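Local coordinates for protein MJ1225 (Methanocaldococcus jannaschii, PDB 3KH5) that binds AMP and ADP, contains four CBS repeats and is a putative archaeal homolog of the gamma subunit of AMP-activated protein kinase, at residues T16-P19 against T20-I23; I120-D123 against E124-I128; I245-I248 against M249-D253. All blocks are in the same frame, centred on the assembly; numbering follows the deposited sequence.

The three contacts are local, each within one continuous stretch: a turn, a hairpin loop and the last turns of a helix. They fall in three different CBS sequence ranges. Contact 1 leads into helix 23-33, contact 2 joins strands 117-121 and 127-132, and contact 3 lies in helix 242-252. Contacts 1 and 2 touch: Thr16 CG2 lies 3.6 Å from Leu127 CD2, although the centres of the two contacts are 19 Å apart. Contact 3 stands apart, its nearest atoms about 17 Å from contact 1 and about 16 Å from contact 2. The side chains of Val17 and Leu127 lie about 9 and 7 Å, each from a bound ADP, and that of Ile248 about 7 Å from an AMP.

Contact 1 of 3, residues T16-P19 against T20-I23; sequences TVYP and TTTI
Thr21 folds back on Tyr18 and closes a type I beta turn that runs from Tyr18 to Thr21, in the loop before helix 23-33, within the first CBS sequence range. Two hydrogen bonds join the turn ends. Thr21 N gives its hydrogen to Tyr18 O at 3.0 Å. In the other bond Thr21 OG1 accepts from Tyr18 N, also at 3.0 Å, with an N-H...O angle of 156°. The side chain of Thr21 therefore takes up the amide hydrogen of the residue whose carbonyl binds its own backbone. The torsion explains the reach: OG1 stands beside the backbone N and opposite the carbonyl carbon (chi1 -57°), which turns it back to the start of the turn. The same torsion sends the methyl CG2 toward Val17, where it lies 4.0 Å from Val17 CB. The two side chains cross at about a right angle. Val17 is buried, and it also packs on Leu38 and Val40 of strand 37-41.

The Tyr18 ring comes obliquely to the Thr21 hydroxyl. Its CD2 is 3.5 Å from Thr21 OG1, but the end of the side chain leads away from the turn; the side chain also touches Ala43. Pro19 fills the second position of the turn. Its ring restricts phi to values near the -59° found here, which suits that position of a type I turn. Its side chain also packs on Val40.

Further out, backbone bonds join Val17 to Pro39 and Val41, Pro19 to Arg87, and Thr21 to Val86. The turn is thus tied both to the neighbouring strand and to the loop at 86-87. Right after it, Thr22 is the N-cap of helix 23-33, and its OG1 accepts a hydrogen bond from Lys25 N.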
loop_
_atom_site.group_PDB
_atom_site.type_symbol
_atom_site.label_atom_id
_atom_site.label_comp_id
_atom_site.label_asym_id
_atom_site.label_seq_id
_atom_site.Cartn_x
_atom_site.Cartn_y
_atom_site.Cartn_z
ATOM N N THR A 16 6.373 14.865 -1.607
ATOM C CA THR A 16 5.182 15.138 -2.405
ATOM C C THR A 16 5.498 15.201 -3.893
ATOM O O THR A 16 6.664 15.276 -4.295
ATOM C CB THR A 16 4.531 16.486 -2.009
ATOM O OG1 THR A 16 5.459 17.553 -2.242
ATOM C CG2 THR A 16 4.115 16.492 -0.548
ATOM N N VAL A 17 4.441 15.160 -4.702
ATOM C CA VAL A 17 4.511 15.530 -6.120
ATOM C C VAL A 17 3.458 16.610 -6.446
ATOM O O VAL A 17 2.642 16.971 -5.591
ATOM C CB VAL A 17 4.367 14.298 -7.067
ATOM C CG1 VAL A 17 5.479 13.282 -6.814
ATOM C CG2 VAL A 17 2.992 13.645 -6.930
ATOM N N TYR A 18 3.493 17.126 -7.677
ATOM C CA TYR A 18 2.537 18.140 -8.151
ATOM C C TYR A 18 1.583 17.537 -9.168
ATOM O O TYR A 18 1.879 16.481 -9.725
ATOM C CB TYR A 18 3.280 19.326 -8.770
ATOM C CG TYR A 18 4.392 19.802 -7.888
ATOM C CD1 TYR A 18 4.120 20.512 -6.720
ATOM C CD2 TYR A 18 5.717 19.503 -8.188
ATOM C CE1 TYR A 18 5.147 20.934 -5.884
ATOM C CE2 TYR A 18 6.751 19.920 -7.364
ATOM C CZ TYR A 18 6.460 20.636 -6.213
ATOM O OH TYR A 18 7.484 21.051 -5.393
ATOM N N PRO A 19 0.433 18.203 -9.423
ATOM C CA PRO A 19 -0.523 17.658 -10.389
ATOM C C PRO A 19 0.080 17.471 -11.777
ATOM O O PRO A 19 -0.333 16.567 -12.509
ATOM C CB PRO A 19 -1.625 18.727 -10.443
ATOM C CG PRO A 19 -1.534 19.422 -9.143
ATOM C CD PRO A 19 -0.084 19.426 -8.778
ATOM N N THR A 20 1.051 18.311 -12.124
ATOM C CA THR A 20 1.688 18.247 -13.441
ATOM C C THR A 20 2.947 17.370 -13.495
ATOM O O THR A 20 3.528 17.185 -14.569
ATOM C CB THR A 20 1.999 19.655 -13.998
ATOM O OG1 THR A 20 2.682 20.425 -13.003
ATOM C CG2 THR A 20 0.715 20.371 -14.396
ATOM N N THR A 21 3.374 16.845 -12.347
ATOM C CA THR A 21 4.432 15.837 -12.311
ATOM C C THR A 21 3.935 14.626 -13.108
ATOM O O THR A 21 2.798 14.192 -12.921
ATOM C CB THR A 21 4.746 15.427 -10.853
ATOM O OG1 THR A 21 5.111 16.589 -10.098
ATOM C CG2 THR A 21 5.883 14.412 -10.788
ATOM N N THR A 22 4.764 14.101 -14.010
ATOM C CA THR A 22 4.374 12.929 -14.802
ATOM C C THR A 22 4.243 11.697 -13.921
ATOM O O THR A 22 4.878 11.611 -12.867
ATOM C CB THR A 22 5.386 12.594 -15.929
ATOM O OG1 THR A 22 6.651 12.252 -15.353
ATOM C CG2 THR A 22 5.560 13.761 -16.889
ATOM N N ILE A 23 3.424 10.745 -14.361
ATOM C CA ILE A 23 3.354 9.421 -13.740
ATOM C C ILE A 23 4.754 8.790 -13.599
ATOM O O ILE A 23 5.091 8.269 -12.530
ATOM C CB ILE A 23 2.392 8.478 -14.520
ATOM C CG1 ILE A 23 0.941 8.966 -14.387
ATOM C CG2 ILE A 23 2.527 7.027 -14.038
ATOM C CD1 ILE A 23 -0.012 8.451 -15.466
#

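Contact 2 of 3, residues I120-D123 against E124-I128; sequences IVND and ENQLI
Ile120 O accepts from Ile128 N at 2.8 Å, and this backbone bond lies in the beta hairpin formed by strands 117-121 and 127-132, within the second CBS sequence range. The CG2 methyl of Ile120 lies near Ile128 CB. Val121 pairs with Leu127 as an antiparallel non-hydrogen-bonded pair. Its CA makes a CH...O contact of 3.2 Å with Gln126 O, while CG2 lies 3.7 Å from Asn125 OD1.

Asn122 organises the turn. Its backbone N donates to Gln126 O, and its O accepts from Asn125 N to close a type I turn from Asn122 to Asn125. CG sits between the backbone N and the carbonyl carbon (chi1 64°), which folds the amide over the turn. There OD1 accepts from Glu124 N at 2.9 Å, forming an Asx turn, and from Gln126 N at 3.0 Å, from opposite faces of its plane. ND2 gives a nearly straight bond (169°) to Gln126 OE1, with the two amide planes 41° apart. With an alanine here, the amides of Glu124 and Gln126 would probably lose their shared acceptor, and Gln126 OE1 its bond from ND2. Asp123 leads its carboxylate away from the turn.

Gln126 NE2 bonds to Asn45 O. Val121 and Leu127 pack on Val48 of strand 48-53, and Val121 also on Lys98 of strand 97-98, the parallel neighbour of strand 117-121.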
loop_
_atom_site.group_PDB
_atom_site.type_symbol
_atom_site.label_atom_id
_atom_site.label_comp_id
_atom_site.label_asym_id
_atom_site.label_seq_id
_atom_site.Cartn_x
_atom_site.Cartn_y
_atom_site.Cartn_z
ATOM N N ILE A 120 -2.041 15.553 7.082
ATOM C CA ILE A 120 -2.516 16.466 8.113
ATOM C C ILE A 120 -2.435 17.861 7.519
ATOM O O ILE A 120 -1.381 18.270 7.024
ATOM C CB ILE A 120 -1.688 16.358 9.409
ATOM C CG1 ILE A 120 -1.879 14.974 10.038
ATOM C CG2 ILE A 120 -2.101 17.436 10.412
ATOM C CD1 ILE A 120 -0.665 14.477 10.807
ATOM N N VAL A 121 -3.557 18.574 7.540
ATOM C CA VAL A 121 -3.640 19.887 6.903
ATOM C C VAL A 121 -4.061 20.978 7.878
ATOM O O VAL A 121 -4.661 20.703 8.922
ATOM C CB VAL A 121 -4.614 19.897 5.682
ATOM C CG1 VAL A 121 -4.211 18.852 4.648
ATOM C CG2 VAL A 121 -6.070 19.698 6.120
ATOM N N ASN A 122 -3.743 22.223 7.532
ATOM C CA ASN A 122 -4.235 23.350 8.310
ATOM C C ASN A 122 -5.596 23.803 7.797
ATOM O O ASN A 122 -6.231 23.099 7.005
ATOM C CB ASN A 122 -3.210 24.497 8.358
ATOM C CG ASN A 122 -2.927 25.112 6.997
ATOM O OD1 ASN A 122 -3.675 24.923 6.035
ATOM N ND2 ASN A 122 -1.838 25.868 6.914
ATOM N N ASP A 123 -6.042 24.970 8.249
ATOM C CA ASP A 123 -7.365 25.465 7.881
ATOM C C ASP A 123 -7.479 25.864 6.405
ATOM O O ASP A 123 -8.588 25.923 5.867
ATOM C CB ASP A 123 -7.822 26.589 8.823
ATOM C CG ASP A 123 -8.479 26.057 10.102
ATOM O OD1 ASP A 123 -8.664 24.824 10.228
ATOM O OD2 ASP A 123 -8.820 26.878 10.983
ATOM N N GLU A 124 -6.339 26.107 5.750
ATOM C CA GLU A 124 -6.325 26.414 4.314
ATOM C C GLU A 124 -6.135 25.159 3.453
ATOM O O GLU A 124 -5.973 25.264 2.234
ATOM C CB GLU A 124 -5.224 27.428 3.955
ATOM C CG GLU A 124 -4.490 28.082 5.126
ATOM C CD GLU A 124 -5.357 29.027 5.934
ATOM O OE1 GLU A 124 -5.151 29.105 7.163
ATOM O OE2 GLU A 124 -6.244 29.690 5.350
ATOM N N ASN A 125 -6.149 23.984 4.085
ATOM C CA ASN A 125 -5.890 22.705 3.403
ATOM C C ASN A 125 -4.436 22.560 2.923
ATOM O O ASN A 125 -4.130 21.731 2.060
ATOM C CB ASN A 125 -6.890 22.474 2.256
ATOM C CG ASN A 125 -6.944 21.024 1.799
ATOM O OD1 ASN A 125 -7.137 20.110 2.604
ATOM N ND2 ASN A 125 -6.787 20.809 0.498
ATOM N N GLN A 126 -3.548 23.372 3.499
ATOM C CA GLN A 126 -2.117 23.306 3.210
ATOM C C GLN A 126 -1.519 22.116 3.947
ATOM O O GLN A 126 -1.889 21.845 5.091
ATOM C CB GLN A 126 -1.413 24.599 3.646
ATOM C CG GLN A 126 -1.737 25.835 2.807
ATOM C CD GLN A 126 -1.013 27.085 3.297
ATOM O OE1 GLN A 126 -1.232 27.548 4.416
ATOM N NE2 GLN A 126 -0.147 27.640 2.450
ATOM N N LEU A 127 -0.600 21.411 3.296
ATOM C CA LEU A 127 0.020 20.240 3.903
ATOM C C LEU A 127 0.899 20.632 5.089
ATOM O O LEU A 127 1.784 21.482 4.963
ATOM C CB LEU A 127 0.835 19.453 2.874
ATOM C CG LEU A 127 1.429 18.130 3.369
ATOM C CD1 LEU A 127 0.341 17.087 3.594
ATOM C CD2 LEU A 127 2.461 17.614 2.389
ATOM N N ILE A 128 0.639 20.007 6.234
ATOM C CA ILE A 128 1.406 20.235 7.454
ATOM C C ILE A 128 2.311 19.034 7.725
ATOM O O ILE A 128 3.521 19.184 7.917
ATOM C CB ILE A 128 0.464 20.517 8.669
ATOM C CG1 ILE A 128 -0.199 21.904 8.548
ATOM C CG2 ILE A 128 1.208 20.390 10.006
ATOM C CD1 ILE A 128 0.756 23.050 8.143
#

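Contact 3 of 3, residues I245-I248 against M249-D253; sequences IAEI and MVTND
Met249 reaches back along helix 242-252 and lays its terminal methyl CE against Ile245 CG2 at 3.7 Å. The two side chains cross at a slant. CG stands opposite the carbonyl carbon (chi1 -65°), which points the chain back toward Ile245, and the extended chain beyond CG gives CE its reach. Both residues also pack on Leu257 of strand 256-260, and Met249 touches Val275 and Glu272 of helix 272-275. Ile245 and Met249 are both buried.

Two backbone helical bonds accompany this packing: Met249 N donates to Ile245 O, and Val250 N to Ala246 O. Ala246 and Val250 rest on Ile137 of helix 133-140, and Arg138 NH2 donates a hydrogen bond to Val250 O.

The exposed face is held by polar groups. Thr251 N donates to Glu247 O at 3.0 Å, and Thr251 OG1 donates to the same oxygen at 2.9 Å. The two donors come from opposite faces of the carbonyl plane. The hydroxyl reaches it because OG1 sits between the backbone N and the carbonyl carbon (chi1 61°). Thr251 CG2 runs near Glu247 CG.

One residue on, Asn252 lies alongside Ile248, pointing the same way. Its ND2 gives a hydrogen bond of 2.9 Å to Ile248 O, in the carbonyl plane and on a lone pair.

Late in the helix, a side-chain hydroxyl and a side-chain amide thus serve as donors to backbone carbonyls. At Glu247 O the hydroxyl adds to the helical backbone bond, and at Ile248 O the amide of Asn252 supplies a donor.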
loop_
_atom_site.group_PDB
_atom_site.type_symbol
_atom_site.label_atom_id
_atom_site.label_comp_id
_atom_site.label_asym_id
_atom_site.label_seq_id
_atom_site.Cartn_x
_atom_site.Cartn_y
_atom_site.Cartn_z
ATOM N N ILE A 245 3.384 -9.321 17.571
ATOM C CA ILE A 245 3.048 -9.105 16.163
ATOM C C ILE A 245 3.133 -7.623 15.772
ATOM O O ILE A 245 3.809 -7.284 14.791
ATOM C CB ILE A 245 1.683 -9.748 15.786
ATOM C CG1 ILE A 245 1.747 -11.278 15.929
ATOM C CG2 ILE A 245 1.242 -9.347 14.377
ATOM C CD1 ILE A 245 2.958 -11.953 15.266
ATOM N N ALA A 246 2.482 -6.752 16.547
ATOM C CA ALA A 246 2.555 -5.298 16.334
ATOM C C ALA A 246 3.996 -4.789 16.277
ATOM O O ALA A 246 4.331 -3.952 15.434
ATOM C CB ALA A 246 1.772 -4.556 17.411
ATOM N N GLU A 247 4.842 -5.302 17.167
ATOM C CA GLU A 247 6.248 -4.907 17.205
ATOM C C GLU A 247 7.012 -5.343 15.952
ATOM O O GLU A 247 7.815 -4.579 15.413
ATOM C CB GLU A 247 6.922 -5.458 18.459
ATOM C CG GLU A 247 8.381 -5.047 18.628
ATOM C CD GLU A 247 8.983 -5.565 19.920
ATOM O OE1 GLU A 247 9.709 -4.797 20.584
ATOM O OE2 GLU A 247 8.721 -6.734 20.283
ATOM N N ILE A 248 6.761 -6.574 15.501
ATOM C CA ILE A 248 7.352 -7.075 14.260
ATOM C C ILE A 248 7.018 -6.171 13.065
ATOM O O ILE A 248 7.906 -5.834 12.284
ATOM C CB ILE A 248 6.954 -8.550 13.990
ATOM C CG1 ILE A 248 7.753 -9.479 14.917
ATOM C CG2 ILE A 248 7.226 -8.942 12.530
ATOM C CD1 ILE A 248 7.031 -10.781 15.236
ATOM N N MET A 249 5.753 -5.767 12.942
ATOM C CA MET A 249 5.308 -4.899 11.838
ATOM C C MET A 249 6.050 -3.567 11.824
ATOM O O MET A 249 6.610 -3.150 10.808
ATOM C CB MET A 249 3.802 -4.626 11.943
ATOM C CG MET A 249 2.910 -5.844 11.768
ATOM S SD MET A 249 1.194 -5.485 12.190
ATOM C CE MET A 249 0.388 -6.986 11.637
ATOM N N VAL A 250 6.053 -2.927 12.983
ATOM C CA VAL A 250 6.536 -1.575 13.156
ATOM C C VAL A 250 8.073 -1.461 13.066
ATOM O O VAL A 250 8.597 -0.437 12.611
ATOM C CB VAL A 250 5.935 -1.029 14.483
ATOM C CG1 VAL A 250 6.969 -0.170 15.331
ATOM C CG2 VAL A 250 4.636 -0.256 14.234
ATOM N N THR A 251 8.789 -2.510 13.463
ATOM C CA THR A 251 10.256 -2.511 13.374
ATOM C C THR A 251 10.757 -3.007 12.019
ATOM O O THR A 251 11.960 -2.964 11.745
ATOM C CB THR A 251 10.906 -3.364 14.477
ATOM O OG1 THR A 251 10.466 -4.724 14.357
ATOM C CG2 THR A 251 10.553 -2.821 15.860
ATOM N N ASN A 252 9.835 -3.467 11.178
ATOM C CA ASN A 252 10.188 -3.974 9.856
ATOM C C ASN A 252 9.495 -3.273 8.687
ATOM O O ASN A 252 9.689 -3.655 7.526
ATOM C CB ASN A 252 9.915 -5.475 9.798
ATOM C CG ASN A 252 10.944 -6.275 10.561
ATOM O OD1 ASN A 252 12.087 -6.399 10.125
ATOM N ND2 ASN A 252 10.545 -6.833 11.703
ATOM N N ASP A 253 8.696 -2.251 8.990
ATOM C CA ASP A 253 7.876 -1.595 7.974
ATOM C C ASP A 253 7.130 -2.634 7.131
ATOM O O ASP A 253 7.185 -2.593 5.901
ATOM C CB ASP A 253 8.741 -0.734 7.039
ATOM C CG ASP A 253 9.254 0.536 7.694
ATOM O OD1 ASP A 253 8.513 1.174 8.478
ATOM O OD2 ASP A 253 10.411 0.918 7.398
#